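Local coordinates for sigma regulatory family protein-PP2C phosphatase (Chlamydia trachomatis serovar L2, PDB 6MAB), which probably senses TCA-cycle intermediates through this periplasmic domain and relays the signal to a cytoplasmic module presumed to be a PP2C-type phosphatase, at residues L189-K194 and K198-D203; G158-K163 and V168-L173; K99-E104 and V145-S150; I179-A182 and L187-V190. One frame throughout, in Å; residues are numbered along the deposited sequence.

Interaction 1: L189-K194 and K198-D203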
loop_
_atom_site.group_PDB
_atom_site.type_symbol
_atom_site.label_atom_id
_atom_site.label_comp_id
_atom_site.label_asym_id
_atom_site.label_seq_id
_atom_site.Cartn_x
_atom_site.Cartn_y
_atom_site.Cartn_z
ATOM N N LEU A 189 4.102 -0.753 11.701
ATOM C CA LEU A 189 3.642 0.587 12.102
ATOM C C LEU A 189 4.681 1.302 12.969
ATOM O O LEU A 189 4.363 1.918 13.979
ATOM C CB LEU A 189 2.282 0.526 12.799
ATOM C CG LEU A 189 1.128 -0.005 11.924
ATOM C CD1 LEU A 189 -0.180 -0.067 12.708
ATOM C CD2 LEU A 189 0.950 0.849 10.673
ATOM N N VAL A 190 5.925 1.243 12.525
ATOM C CA VAL A 190 7.062 1.946 13.094
ATOM C C VAL A 190 7.612 2.868 12.023
ATOM O O VAL A 190 7.573 2.553 10.830
ATOM C CB VAL A 190 8.138 0.949 13.581
ATOM C CG1 VAL A 190 9.404 1.652 14.004
ATOM C CG2 VAL A 190 7.560 0.094 14.741
ATOM N N SER A 191 8.121 4.017 12.455
ATOM C CA SER A 191 8.727 4.990 11.558
ATOM C C SER A 191 10.170 4.635 11.198
ATOM O O SER A 191 10.973 4.263 12.055
ATOM C CB SER A 191 8.700 6.375 12.198
ATOM O OG SER A 191 9.377 7.299 11.360
ATOM N N ILE A 192 10.511 4.795 9.917
ATOM C CA ILE A 192 11.906 4.637 9.504
ATOM C C ILE A 192 12.788 5.845 9.750
ATOM O O ILE A 192 13.994 5.766 9.498
ATOM C CB ILE A 192 12.010 4.326 8.003
ATOM C CG1 ILE A 192 11.513 5.516 7.176
ATOM C CG2 ILE A 192 11.222 3.053 7.685
ATOM C CD1 ILE A 192 11.848 5.411 5.694
ATOM N N HIS A 193 12.240 6.973 10.195
ATOM C CA HIS A 193 13.017 8.192 10.355
ATOM C C HIS A 193 13.578 8.286 11.773
ATOM O O HIS A 193 13.402 7.380 12.591
ATOM C CB HIS A 193 12.152 9.394 9.993
ATOM C CG HIS A 193 11.684 9.363 8.574
ATOM N ND1 HIS A 193 12.558 9.292 7.511
ATOM C CD2 HIS A 193 10.440 9.356 8.041
ATOM C CE1 HIS A 193 11.870 9.247 6.381
ATOM N NE2 HIS A 193 10.583 9.284 6.676
ATOM N N LYS A 194 14.238 9.416 12.087
ATOM C CA LYS A 194 14.778 9.614 13.428
ATOM C C LYS A 194 13.663 9.849 14.432
ATOM O O LYS A 194 13.813 9.519 15.608
ATOM C CB LYS A 194 15.747 10.791 13.435
ATOM C CG LYS A 194 16.437 11.063 14.778
ATOM C CD LYS A 194 17.428 12.211 14.655
ATOM N N LYS A 198 2.618 12.520 14.329
ATOM C CA LYS A 198 1.255 12.210 13.912
ATOM C C LYS A 198 1.074 12.419 12.412
ATOM O O LYS A 198 0.371 11.651 11.755
ATOM C CB LYS A 198 0.258 13.060 14.707
ATOM C CG LYS A 198 0.369 14.561 14.481
ATOM N N GLU A 199 1.719 13.438 11.852
ATOM C CA GLU A 199 1.511 13.753 10.442
ATOM C C GLU A 199 1.989 12.629 9.527
ATOM O O GLU A 199 1.508 12.511 8.390
ATOM C CB GLU A 199 2.212 15.074 10.114
ATOM C CG GLU A 199 1.609 16.319 10.809
ATOM C CD GLU A 199 1.983 16.487 12.302
ATOM O OE1 GLU A 199 2.886 15.783 12.825
ATOM O OE2 GLU A 199 1.357 17.351 12.964
ATOM N N GLN A 200 2.900 11.776 9.995
ATOM C CA GLN A 200 3.294 10.629 9.186
ATOM C C GLN A 200 2.153 9.663 8.950
ATOM O O GLN A 200 2.200 8.895 7.986
ATOM C CB GLN A 200 4.419 9.848 9.843
ATOM C CG GLN A 200 5.729 10.538 9.833
ATOM C CD GLN A 200 6.771 9.656 10.426
ATOM O OE1 GLN A 200 6.956 9.644 11.625
ATOM N NE2 GLN A 200 7.425 8.857 9.595
ATOM N N PHE A 201 1.143 9.657 9.808
ATOM C CA PHE A 201 0.151 8.603 9.739
ATOM C C PHE A 201 -1.042 8.966 8.871
ATOM O O PHE A 201 -1.908 8.111 8.644
ATOM C CB PHE A 201 -0.290 8.226 11.153
ATOM C CG PHE A 201 0.731 7.418 11.879
ATOM C CD1 PHE A 201 0.752 6.029 11.779
ATOM C CD2 PHE A 201 1.719 8.047 12.614
ATOM C CE1 PHE A 201 1.728 5.299 12.439
ATOM C CE2 PHE A 201 2.678 7.323 13.251
ATOM C CZ PHE A 201 2.690 5.962 13.165
ATOM N N CYS A 202 -1.068 10.182 8.315
ATOM C CA CYS A 202 -2.215 10.631 7.542
ATOM C C CYS A 202 -2.436 9.816 6.276
ATOM O O CYS A 202 -3.541 9.867 5.724
ATOM C CB CYS A 202 -2.048 12.106 7.184
ATOM S SG CYS A 202 -1.952 13.143 8.654
ATOM N N ASP A 203 -1.421 9.095 5.793
ATOM C CA ASP A 203 -1.552 8.285 4.580
ATOM C C ASP A 203 -1.316 6.799 4.851
ATOM O O ASP A 203 -0.936 6.048 3.936
ATOM C CB ASP A 203 -0.595 8.782 3.488
ATOM C CG ASP A 203 0.878 8.653 3.880
ATOM O OD1 ASP A 203 1.179 8.218 5.011
ATOM O OD2 ASP A 203 1.743 8.987 3.043
#

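Interaction 2: G158-K163 and V168-L173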
loop_
_atom_site.group_PDB
_atom_site.type_symbol
_atom_site.label_atom_id
_atom_site.label_comp_id
_atom_site.label_asym_id
_atom_site.label_seq_id
_atom_site.Cartn_x
_atom_site.Cartn_y
_atom_site.Cartn_z
ATOM N N GLY A 158 3.801 -14.233 1.065
ATOM C CA GLY A 158 4.871 -14.841 0.289
ATOM C C GLY A 158 6.035 -13.900 0.027
ATOM O O GLY A 158 7.196 -14.317 0.072
ATOM N N LEU A 159 5.743 -12.634 -0.287
ATOM C CA LEU A 159 6.812 -11.683 -0.591
ATOM C C LEU A 159 7.631 -11.314 0.638
ATOM O O LEU A 159 8.812 -10.958 0.513
ATOM C CB LEU A 159 6.236 -10.435 -1.232
ATOM C CG LEU A 159 5.673 -10.592 -2.647
ATOM C CD1 LEU A 159 5.046 -9.283 -3.100
ATOM C CD2 LEU A 159 6.756 -11.001 -3.630
ATOM N N LEU A 160 7.041 -11.392 1.832
ATOM C CA LEU A 160 7.777 -11.086 3.049
ATOM C C LEU A 160 8.386 -12.324 3.704
ATOM O O LEU A 160 9.145 -12.198 4.676
ATOM C CB LEU A 160 6.849 -10.358 4.042
ATOM C CG LEU A 160 6.773 -8.838 3.888
ATOM C CD1 LEU A 160 6.491 -8.446 2.485
ATOM C CD2 LEU A 160 5.690 -8.270 4.847
ATOM N N ALA A 161 8.079 -13.519 3.206
ATOM C CA ALA A 161 8.690 -14.722 3.748
ATOM C C ALA A 161 10.200 -14.699 3.522
ATOM O O ALA A 161 10.687 -14.213 2.498
ATOM C CB ALA A 161 8.078 -15.961 3.101
ATOM N N ALA A 162 10.941 -15.241 4.489
ATOM C CA ALA A 162 12.400 -15.299 4.441
ATOM C C ALA A 162 12.848 -16.575 5.163
ATOM O O ALA A 162 13.399 -16.554 6.259
ATOM C CB ALA A 162 13.030 -14.051 5.068
ATOM N N LYS A 163 12.613 -17.729 4.534
ATOM C CA LYS A 163 12.924 -19.008 5.164
ATOM C C LYS A 163 14.293 -19.549 4.780
ATOM O O LYS A 163 14.943 -20.202 5.606
ATOM C CB LYS A 163 11.864 -20.050 4.796
ATOM N N VAL A 168 16.600 -12.573 1.977
ATOM C CA VAL A 168 16.439 -11.200 2.434
ATOM C C VAL A 168 15.035 -11.005 2.972
ATOM O O VAL A 168 14.081 -11.687 2.586
ATOM C CB VAL A 168 16.757 -10.180 1.323
ATOM C CG1 VAL A 168 18.087 -10.527 0.667
ATOM C CG2 VAL A 168 15.628 -10.086 0.324
ATOM N N LYS A 169 14.917 -10.056 3.875
ATOM C CA LYS A 169 13.666 -9.692 4.511
ATOM C C LYS A 169 13.112 -8.436 3.851
ATOM O O LYS A 169 13.822 -7.740 3.127
ATOM C CB LYS A 169 13.891 -9.469 6.004
ATOM C CG LYS A 169 14.523 -10.679 6.685
ATOM C CD LYS A 169 14.804 -10.435 8.163
ATOM C CE LYS A 169 15.527 -11.626 8.796
ATOM N NZ LYS A 169 16.778 -11.993 8.067
ATOM N N THR A 170 11.828 -8.158 4.090
ATOM C CA THR A 170 11.133 -7.109 3.350
ATOM C C THR A 170 10.215 -6.326 4.280
ATOM O O THR A 170 9.581 -6.896 5.170
ATOM C CB THR A 170 10.292 -7.703 2.202
ATOM O OG1 THR A 170 11.122 -8.508 1.365
ATOM C CG2 THR A 170 9.605 -6.603 1.362
ATOM N N ALA A 171 10.115 -5.022 4.039
ATOM C CA ALA A 171 9.141 -4.161 4.699
ATOM C C ALA A 171 8.461 -3.307 3.639
ATOM O O ALA A 171 9.114 -2.804 2.725
ATOM C CB ALA A 171 9.779 -3.274 5.740
ATOM N N ILE A 172 7.141 -3.187 3.753
ATOM C CA ILE A 172 6.344 -2.307 2.907
ATOM C C ILE A 172 6.192 -0.981 3.632
ATOM O O ILE A 172 5.745 -0.955 4.792
ATOM C CB ILE A 172 4.970 -2.925 2.612
ATOM C CG1 ILE A 172 5.121 -4.312 1.982
ATOM C CG2 ILE A 172 4.113 -1.986 1.755
ATOM C CD1 ILE A 172 5.881 -4.355 0.676
ATOM N N LEU A 173 6.571 0.106 2.956
ATOM C CA LEU A 173 6.665 1.444 3.545
ATOM C C LEU A 173 5.617 2.361 2.945
ATOM O O LEU A 173 5.503 2.465 1.722
ATOM C CB LEU A 173 8.039 2.080 3.292
ATOM C CG LEU A 173 9.232 1.791 4.178
ATOM C CD1 LEU A 173 9.303 0.340 4.584
ATOM C CD2 LEU A 173 10.464 2.240 3.408
HETATM O O HOH W 1 11.513 -11.070 2.277
#

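Interaction 3: K99-E104 and V145-S150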
loop_
_atom_site.group_PDB
_atom_site.type_symbol
_atom_site.label_atom_id
_atom_site.label_comp_id
_atom_site.label_asym_id
_atom_site.label_seq_id
_atom_site.Cartn_x
_atom_site.Cartn_y
_atom_site.Cartn_z
ATOM N N LYS A 99 -22.751 5.886 4.012
ATOM C CA LYS A 99 -21.747 6.605 4.785
ATOM C C LYS A 99 -21.103 7.702 3.949
ATOM O O LYS A 99 -20.838 7.523 2.756
ATOM C CB LYS A 99 -20.669 5.635 5.279
ATOM C CG LYS A 99 -21.122 4.760 6.449
ATOM C CD LYS A 99 -20.006 3.857 6.951
ATOM C CE LYS A 99 -20.385 3.217 8.292
ATOM N NZ LYS A 99 -19.296 2.314 8.784
ATOM N N ASN A 100 -20.841 8.842 4.578
ATOM C CA ASN A 100 -20.002 9.848 3.942
ATOM C C ASN A 100 -18.577 9.318 3.807
ATOM O O ASN A 100 -18.010 8.787 4.763
ATOM C CB ASN A 100 -19.991 11.136 4.742
ATOM C CG ASN A 100 -19.017 12.139 4.173
ATOM O OD1 ASN A 100 -17.810 12.037 4.390
ATOM N ND2 ASN A 100 -19.530 13.094 3.412
ATOM N N TYR A 101 -18.001 9.459 2.621
ATOM C CA TYR A 101 -16.704 8.865 2.311
ATOM C C TYR A 101 -15.694 9.928 1.877
ATOM O O TYR A 101 -14.732 9.638 1.162
ATOM C CB TYR A 101 -16.877 7.795 1.233
ATOM C CG TYR A 101 -16.670 6.367 1.675
ATOM C CD1 TYR A 101 -17.012 5.949 2.945
ATOM C CD2 TYR A 101 -16.124 5.435 0.805
ATOM C CE1 TYR A 101 -16.823 4.647 3.346
ATOM C CE2 TYR A 101 -15.928 4.120 1.190
ATOM C CZ TYR A 101 -16.292 3.735 2.480
ATOM O OH TYR A 101 -16.105 2.439 2.900
ATOM N N ASN A 102 -15.881 11.169 2.321
ATOM C CA ASN A 102 -14.937 12.223 1.957
ATOM C C ASN A 102 -13.522 11.883 2.401
ATOM O O ASN A 102 -12.558 12.152 1.680
ATOM C CB ASN A 102 -15.352 13.554 2.585
ATOM C CG ASN A 102 -16.545 14.176 1.903
ATOM O OD1 ASN A 102 -16.984 13.716 0.850
ATOM N ND2 ASN A 102 -17.054 15.256 2.481
ATOM N N GLN A 103 -13.370 11.346 3.613
ATOM C CA GLN A 103 -12.032 11.037 4.107
ATOM C C GLN A 103 -11.449 9.821 3.412
ATOM O O GLN A 103 -10.227 9.686 3.352
ATOM C CB GLN A 103 -12.053 10.771 5.604
ATOM C CG GLN A 103 -11.270 11.770 6.430
ATOM C CD GLN A 103 -11.985 13.082 6.554
ATOM O OE1 GLN A 103 -12.431 13.650 5.558
ATOM N NE2 GLN A 103 -12.112 13.574 7.782
ATOM N N GLU A 104 -12.300 8.941 2.897
ATOM C CA GLU A 104 -11.846 7.686 2.313
ATOM C C GLU A 104 -11.414 7.850 0.858
ATOM O O GLU A 104 -10.624 7.045 0.350
ATOM C CB GLU A 104 -12.969 6.639 2.410
ATOM C CG GLU A 104 -13.201 6.023 3.793
ATOM C CD GLU A 104 -14.045 6.880 4.753
ATOM O OE1 GLU A 104 -14.454 8.018 4.412
ATOM O OE2 GLU A 104 -14.312 6.387 5.869
ATOM N N VAL A 145 -17.083 7.084 -7.736
ATOM C CA VAL A 145 -15.853 6.314 -7.640
ATOM C C VAL A 145 -16.211 4.874 -7.311
ATOM O O VAL A 145 -17.068 4.624 -6.464
ATOM C CB VAL A 145 -14.914 6.910 -6.572
ATOM C CG1 VAL A 145 -13.699 5.994 -6.333
ATOM C CG2 VAL A 145 -14.467 8.302 -7.010
ATOM N N LEU A 146 -15.583 3.925 -8.012
ATOM C CA LEU A 146 -15.643 2.511 -7.641
ATOM C C LEU A 146 -14.489 2.245 -6.683
ATOM O O LEU A 146 -13.312 2.377 -7.053
ATOM C CB LEU A 146 -15.552 1.609 -8.866
ATOM C CG LEU A 146 -15.647 0.113 -8.543
ATOM C CD1 LEU A 146 -16.992 -0.220 -7.920
ATOM C CD2 LEU A 146 -15.450 -0.730 -9.797
ATOM N N TYR A 147 -14.836 1.929 -5.430
ATOM C CA TYR A 147 -13.919 1.813 -4.313
ATOM C C TYR A 147 -13.839 0.347 -3.895
ATOM O O TYR A 147 -14.864 -0.257 -3.574
ATOM C CB TYR A 147 -14.461 2.692 -3.190
ATOM C CG TYR A 147 -13.696 2.715 -1.883
ATOM C CD1 TYR A 147 -13.902 1.746 -0.925
ATOM C CD2 TYR A 147 -12.813 3.749 -1.595
ATOM C CE1 TYR A 147 -13.213 1.784 0.303
ATOM C CE2 TYR A 147 -12.125 3.793 -0.378
ATOM C CZ TYR A 147 -12.340 2.814 0.559
ATOM O OH TYR A 147 -11.682 2.851 1.776
ATOM N N THR A 148 -12.635 -0.234 -3.916
ATOM C CA THR A 148 -12.460 -1.617 -3.484
ATOM C C THR A 148 -11.324 -1.738 -2.470
ATOM O O THR A 148 -10.314 -1.014 -2.522
ATOM C CB THR A 148 -12.222 -2.592 -4.641
ATOM O OG1 THR A 148 -11.086 -2.188 -5.381
ATOM C CG2 THR A 148 -13.426 -2.646 -5.569
ATOM N N LEU A 149 -11.542 -2.657 -1.527
ATOM C CA LEU A 149 -10.577 -3.059 -0.509
ATOM C C LEU A 149 -10.351 -4.562 -0.616
ATOM O O LEU A 149 -11.312 -5.337 -0.570
ATOM C CB LEU A 149 -11.087 -2.728 0.895
ATOM C CG LEU A 149 -11.456 -1.286 1.218
ATOM C CD1 LEU A 149 -12.018 -1.198 2.638
ATOM C CD2 LEU A 149 -10.270 -0.333 1.057
ATOM N N SER A 150 -9.090 -4.960 -0.760
ATOM C CA SER A 150 -8.682 -6.351 -0.900
ATOM C C SER A 150 -7.574 -6.676 0.108
ATOM O O SER A 150 -6.578 -5.943 0.210
ATOM C CB SER A 150 -8.207 -6.593 -2.371
ATOM O OG SER A 150 -7.469 -7.783 -2.511
HETATM O O HOH W 2 -13.408 2.279 3.976
HETATM O O HOH W 3 -9.826 4.767 1.949
#

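Interaction 4: I179-A182 and L187-V190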
loop_
_atom_site.group_PDB
_atom_site.type_symbol
_atom_site.label_atom_id
_atom_site.label_comp_id
_atom_site.label_asym_id
_atom_site.label_seq_id
_atom_site.Cartn_x
_atom_site.Cartn_y
_atom_site.Cartn_z
ATOM N N ILE A 179 6.268 1.908 8.373
ATOM C CA ILE A 179 6.204 0.529 7.892
ATOM C C ILE A 179 4.782 -0.005 8.046
ATOM O O ILE A 179 4.202 0.020 9.129
ATOM C CB ILE A 179 7.231 -0.342 8.618
ATOM C CG1 ILE A 179 8.652 0.116 8.245
ATOM C CG2 ILE A 179 7.020 -1.818 8.279
ATOM C CD1 ILE A 179 9.771 -0.549 9.023
ATOM N N LEU A 180 4.196 -0.478 6.944
ATOM C CA LEU A 180 2.867 -1.070 7.017
ATOM C C LEU A 180 2.930 -2.519 7.477
ATOM O O LEU A 180 2.066 -2.978 8.237
ATOM C CB LEU A 180 2.181 -0.966 5.663
ATOM C CG LEU A 180 2.017 0.427 5.056
ATOM C CD1 LEU A 180 1.226 0.321 3.740
ATOM C CD2 LEU A 180 1.345 1.387 6.001
ATOM N N GLN A 181 3.931 -3.263 7.006
ATOM C CA GLN A 181 4.077 -4.668 7.330
ATOM C C GLN A 181 5.484 -5.098 6.954
ATOM O O GLN A 181 6.011 -4.672 5.915
ATOM C CB GLN A 181 3.030 -5.506 6.598
ATOM C CG GLN A 181 2.936 -6.915 7.077
ATOM C CD GLN A 181 1.654 -7.558 6.636
ATOM O OE1 GLN A 181 1.615 -8.243 5.618
ATOM N NE2 GLN A 181 0.580 -7.335 7.401
ATOM N N ALA A 182 6.083 -5.935 7.791
ATOM C CA ALA A 182 7.430 -6.423 7.528
ATOM C C ALA A 182 7.566 -7.885 7.918
ATOM O O ALA A 182 6.796 -8.419 8.729
ATOM C CB ALA A 182 8.483 -5.586 8.286
ATOM N N LEU A 187 8.411 -4.582 13.470
ATOM C CA LEU A 187 8.552 -3.331 12.756
ATOM C C LEU A 187 7.237 -2.779 12.246
ATOM O O LEU A 187 7.235 -1.690 11.658
ATOM C CB LEU A 187 9.485 -3.494 11.551
ATOM C CG LEU A 187 10.838 -4.141 11.833
ATOM C CD1 LEU A 187 11.648 -4.199 10.552
ATOM C CD2 LEU A 187 11.594 -3.377 12.917
ATOM N N ASP A 188 6.138 -3.492 12.426
ATOM C CA ASP A 188 4.872 -3.033 11.876
ATOM C C ASP A 188 4.441 -1.723 12.544
ATOM O O ASP A 188 4.465 -1.584 13.782
ATOM C CB ASP A 188 3.794 -4.103 12.038
ATOM C CG ASP A 188 4.025 -5.333 11.146
ATOM O OD1 ASP A 188 5.034 -5.422 10.410
ATOM O OD2 ASP A 188 3.176 -6.225 11.212
ATOM N N LEU A 189 4.102 -0.753 11.701
ATOM C CA LEU A 189 3.642 0.587 12.102
ATOM C C LEU A 189 4.681 1.302 12.969
ATOM O O LEU A 189 4.363 1.918 13.979
ATOM C CB LEU A 189 2.282 0.526 12.799
ATOM C CG LEU A 189 1.128 -0.005 11.924
ATOM C CD1 LEU A 189 -0.180 -0.067 12.708
ATOM C CD2 LEU A 189 0.950 0.849 10.673
ATOM N N VAL A 190 5.925 1.243 12.525
ATOM C CA VAL A 190 7.062 1.946 13.094
ATOM C C VAL A 190 7.612 2.868 12.023
ATOM O O VAL A 190 7.573 2.553 10.830
ATOM C CB VAL A 190 8.138 0.949 13.581
ATOM C CG1 VAL A 190 9.404 1.652 14.004
ATOM C CG2 VAL A 190 7.560 0.094 14.741
HETATM O O HOH W 4 1.003 -5.141 9.570
HETATM O O HOH W 5 4.213 -8.447 10.023
#

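Interaction 1: L189-K194 and K198-D203
The backbones at S191 and Q200 keep well apart, with their CA atoms 8.2 Å from each other, so side chains span the distance. Q200 does most of this: CG lies anti to its own carbonyl carbon (chi1 -71°) and the chain beyond is extended, which carries the amide to the serine. Its NE2 donates to S191 OG at 3.1 Å, with OG almost exactly in the amide plane. The hydroxyl also accepts from H193 N at 3.1 Å, closing an ST turn, and is bonded to T195 O. Both segments belong to the long connection between strands 179-182 and 224-225 of the six-stranded antiparallel sheet, and the serine-glutamine pair ties its two arms together. The Q200 amide has further partners: NE2 is bonded to N176 O and OE1 to S197 N, which fixes the rotation of the group. The H193 ring meets NE2 with its edge, CD2 lying 3.4 Å away, while CG1 of I192 covers one ring face. F201 adds a looser touch, its CZ edge-on to L189 O at 4.5 Å, and its side chain lies about 5 Å from a bound isopropanol, probably from the crystallisation liquor.

Interaction 2: G158-K163 and V168-L173
L160 and T170 make the main apolar touch, their side chains crossing at about a right angle. CG of L160 rests on T170 O at 3.6 Å, and its CD1 branch packs on the threonine methyl CG2 at 3.8 Å, then reaches on to CG1 of I172 at 4.4 Å. Further along, the CB methyl of A162 sits against V168 O at 3.6 Å and touches CG of K169. Polar linkage comes through a single water. It donates to V168 O at 2.7 Å and is hydrogen-bonded to T170 OG1 at the same distance, with L159 O a longer acceptor at 3.2 Å; more acceptors surround this water than it has protons to give, so they cannot all be served at once. The threonine's rotation serves both sides of this arrangement: OG1 is anti to the carbonyl carbon (chi1 -55°), which brings it to the water and leaves CG2 for the leucine. In the second shell, T183 OG1 is hydrogen-bonded to both T170 N and L160 O, bridging the two backbones through one side chain, and L159 O also accepts a hydrogen bond from K24 NZ. From L159 to A162 the chain runs roughly antiparallel to 168-172, the end-to-end directions 140° apart. Helix 153-160 packs its last turn on strand 169-174, which lies in the sheet between strands 179-182 and 254-261, while the long helix 2-31 approaches through L28 beside L159, K24 beside T170, and D16 and N20 beside V168.

Interaction 3: K99-E104 and V145-S150
Y101 drives the edge of its ring into the face of Y147, a T-shaped stack with centroids 5.0 Å apart and planes at 64°. The close point is CE2 of Y101, which stands 3.6 Å above the middle of the Y147 ring. At the edge of the same ring lies E104 O, 3.7 Å from Y147 CE2, and E104 CG in turn covers one face of the Y101 ring. CG of Y147 anti to its backbone N (chi1 178°) projects the ring from strand 142-151 toward the loop that leads from strand 86-91 to strand 113-119. Beyond these rings the contact is looser and watery. One water donates to both phenol oxygens, Y101 OH and Y147 OH, at 2.9 Å each; a second accepts from Y147 OH at 2.7 Å and donates to E104 O. Q131 NE2 also reaches E104 O, and the E104 carboxylate forms a salt bridge with R207. Y101 OH accepts from the first water and is bonded to Q96 NE2 and E74 OE2, so its own proton probably goes to E74. The pair is therefore apolar at its rings, where packing restricts their rotation, and hydrogen-bonded at both hydroxyls, which fixes where the ring tips lie.

Interaction 4: I179-A182 and L187-V190
OD2 of D188 is gripped by two waters, each leading back to strand 179-182: one, 2.7 Å from OD2, also donates to A182 O; the other, whose bond to OD2 is weak, donates to L180 O at 2.8 Å and accepts from Q181 NE2. The strand is an outermost one of the six-stranded antiparallel sheet, and 187-190 folds back along its edge without itself being a regular strand. Two backbone bonds fasten the near end: I179 N donates almost straight to V190 O at 2.9 Å (176°), and L189 N donates to I179 O at 2.7 Å in a more bent bond. L189 has left-handed backbone angles, and the chain turns there, so that L189 N and V190 O both face I179, one giving and one taking a bond. At the far end a side chain takes over from the backbone. CG of D188 is anti to its carbonyl carbon (chi1 -69°), which sends the carboxylate over the strand, where OD1 accepts from A182 N at 2.9 Å on its syn side. The Q181 side chain runs alongside the aspartate and points the same way, and the weakly bound water joins their ends. L187 O comes close to the aliphatic I179 CB, at 3.3 Å. I179 also packs on A171 and L173 of the neighbouring strand 169-174. The apolar part of the contact centres on CB of L187, which sits 3.9 Å from I179 CD1 and 4.0 Å from A182 CB.

In the fold
Interactions 1, 2 and 4 gather around the six-stranded sheet, whereas interaction 3 belongs to the five-stranded one and touches none of them; two such sheets beside a long N-terminal helix are consistent with a double Cache-type sensor. Interactions 1 and 4 share L189 and V190, so one connection is fastened first to the sheet edge and then to itself, and I192 CG2 packs on I179 CG1. Interaction 2 meets interaction 4 strand to strand, I172 O lying 2.7 Å from L180 N. Interactions 1, 3 and 4 are buried, interaction 2 only partly. Backbone bonds and a carboxylate with its waters share interaction 4; a side-chain amide dominates in 1, aromatic stacking in 3, and apolar packing with a shared water in 2.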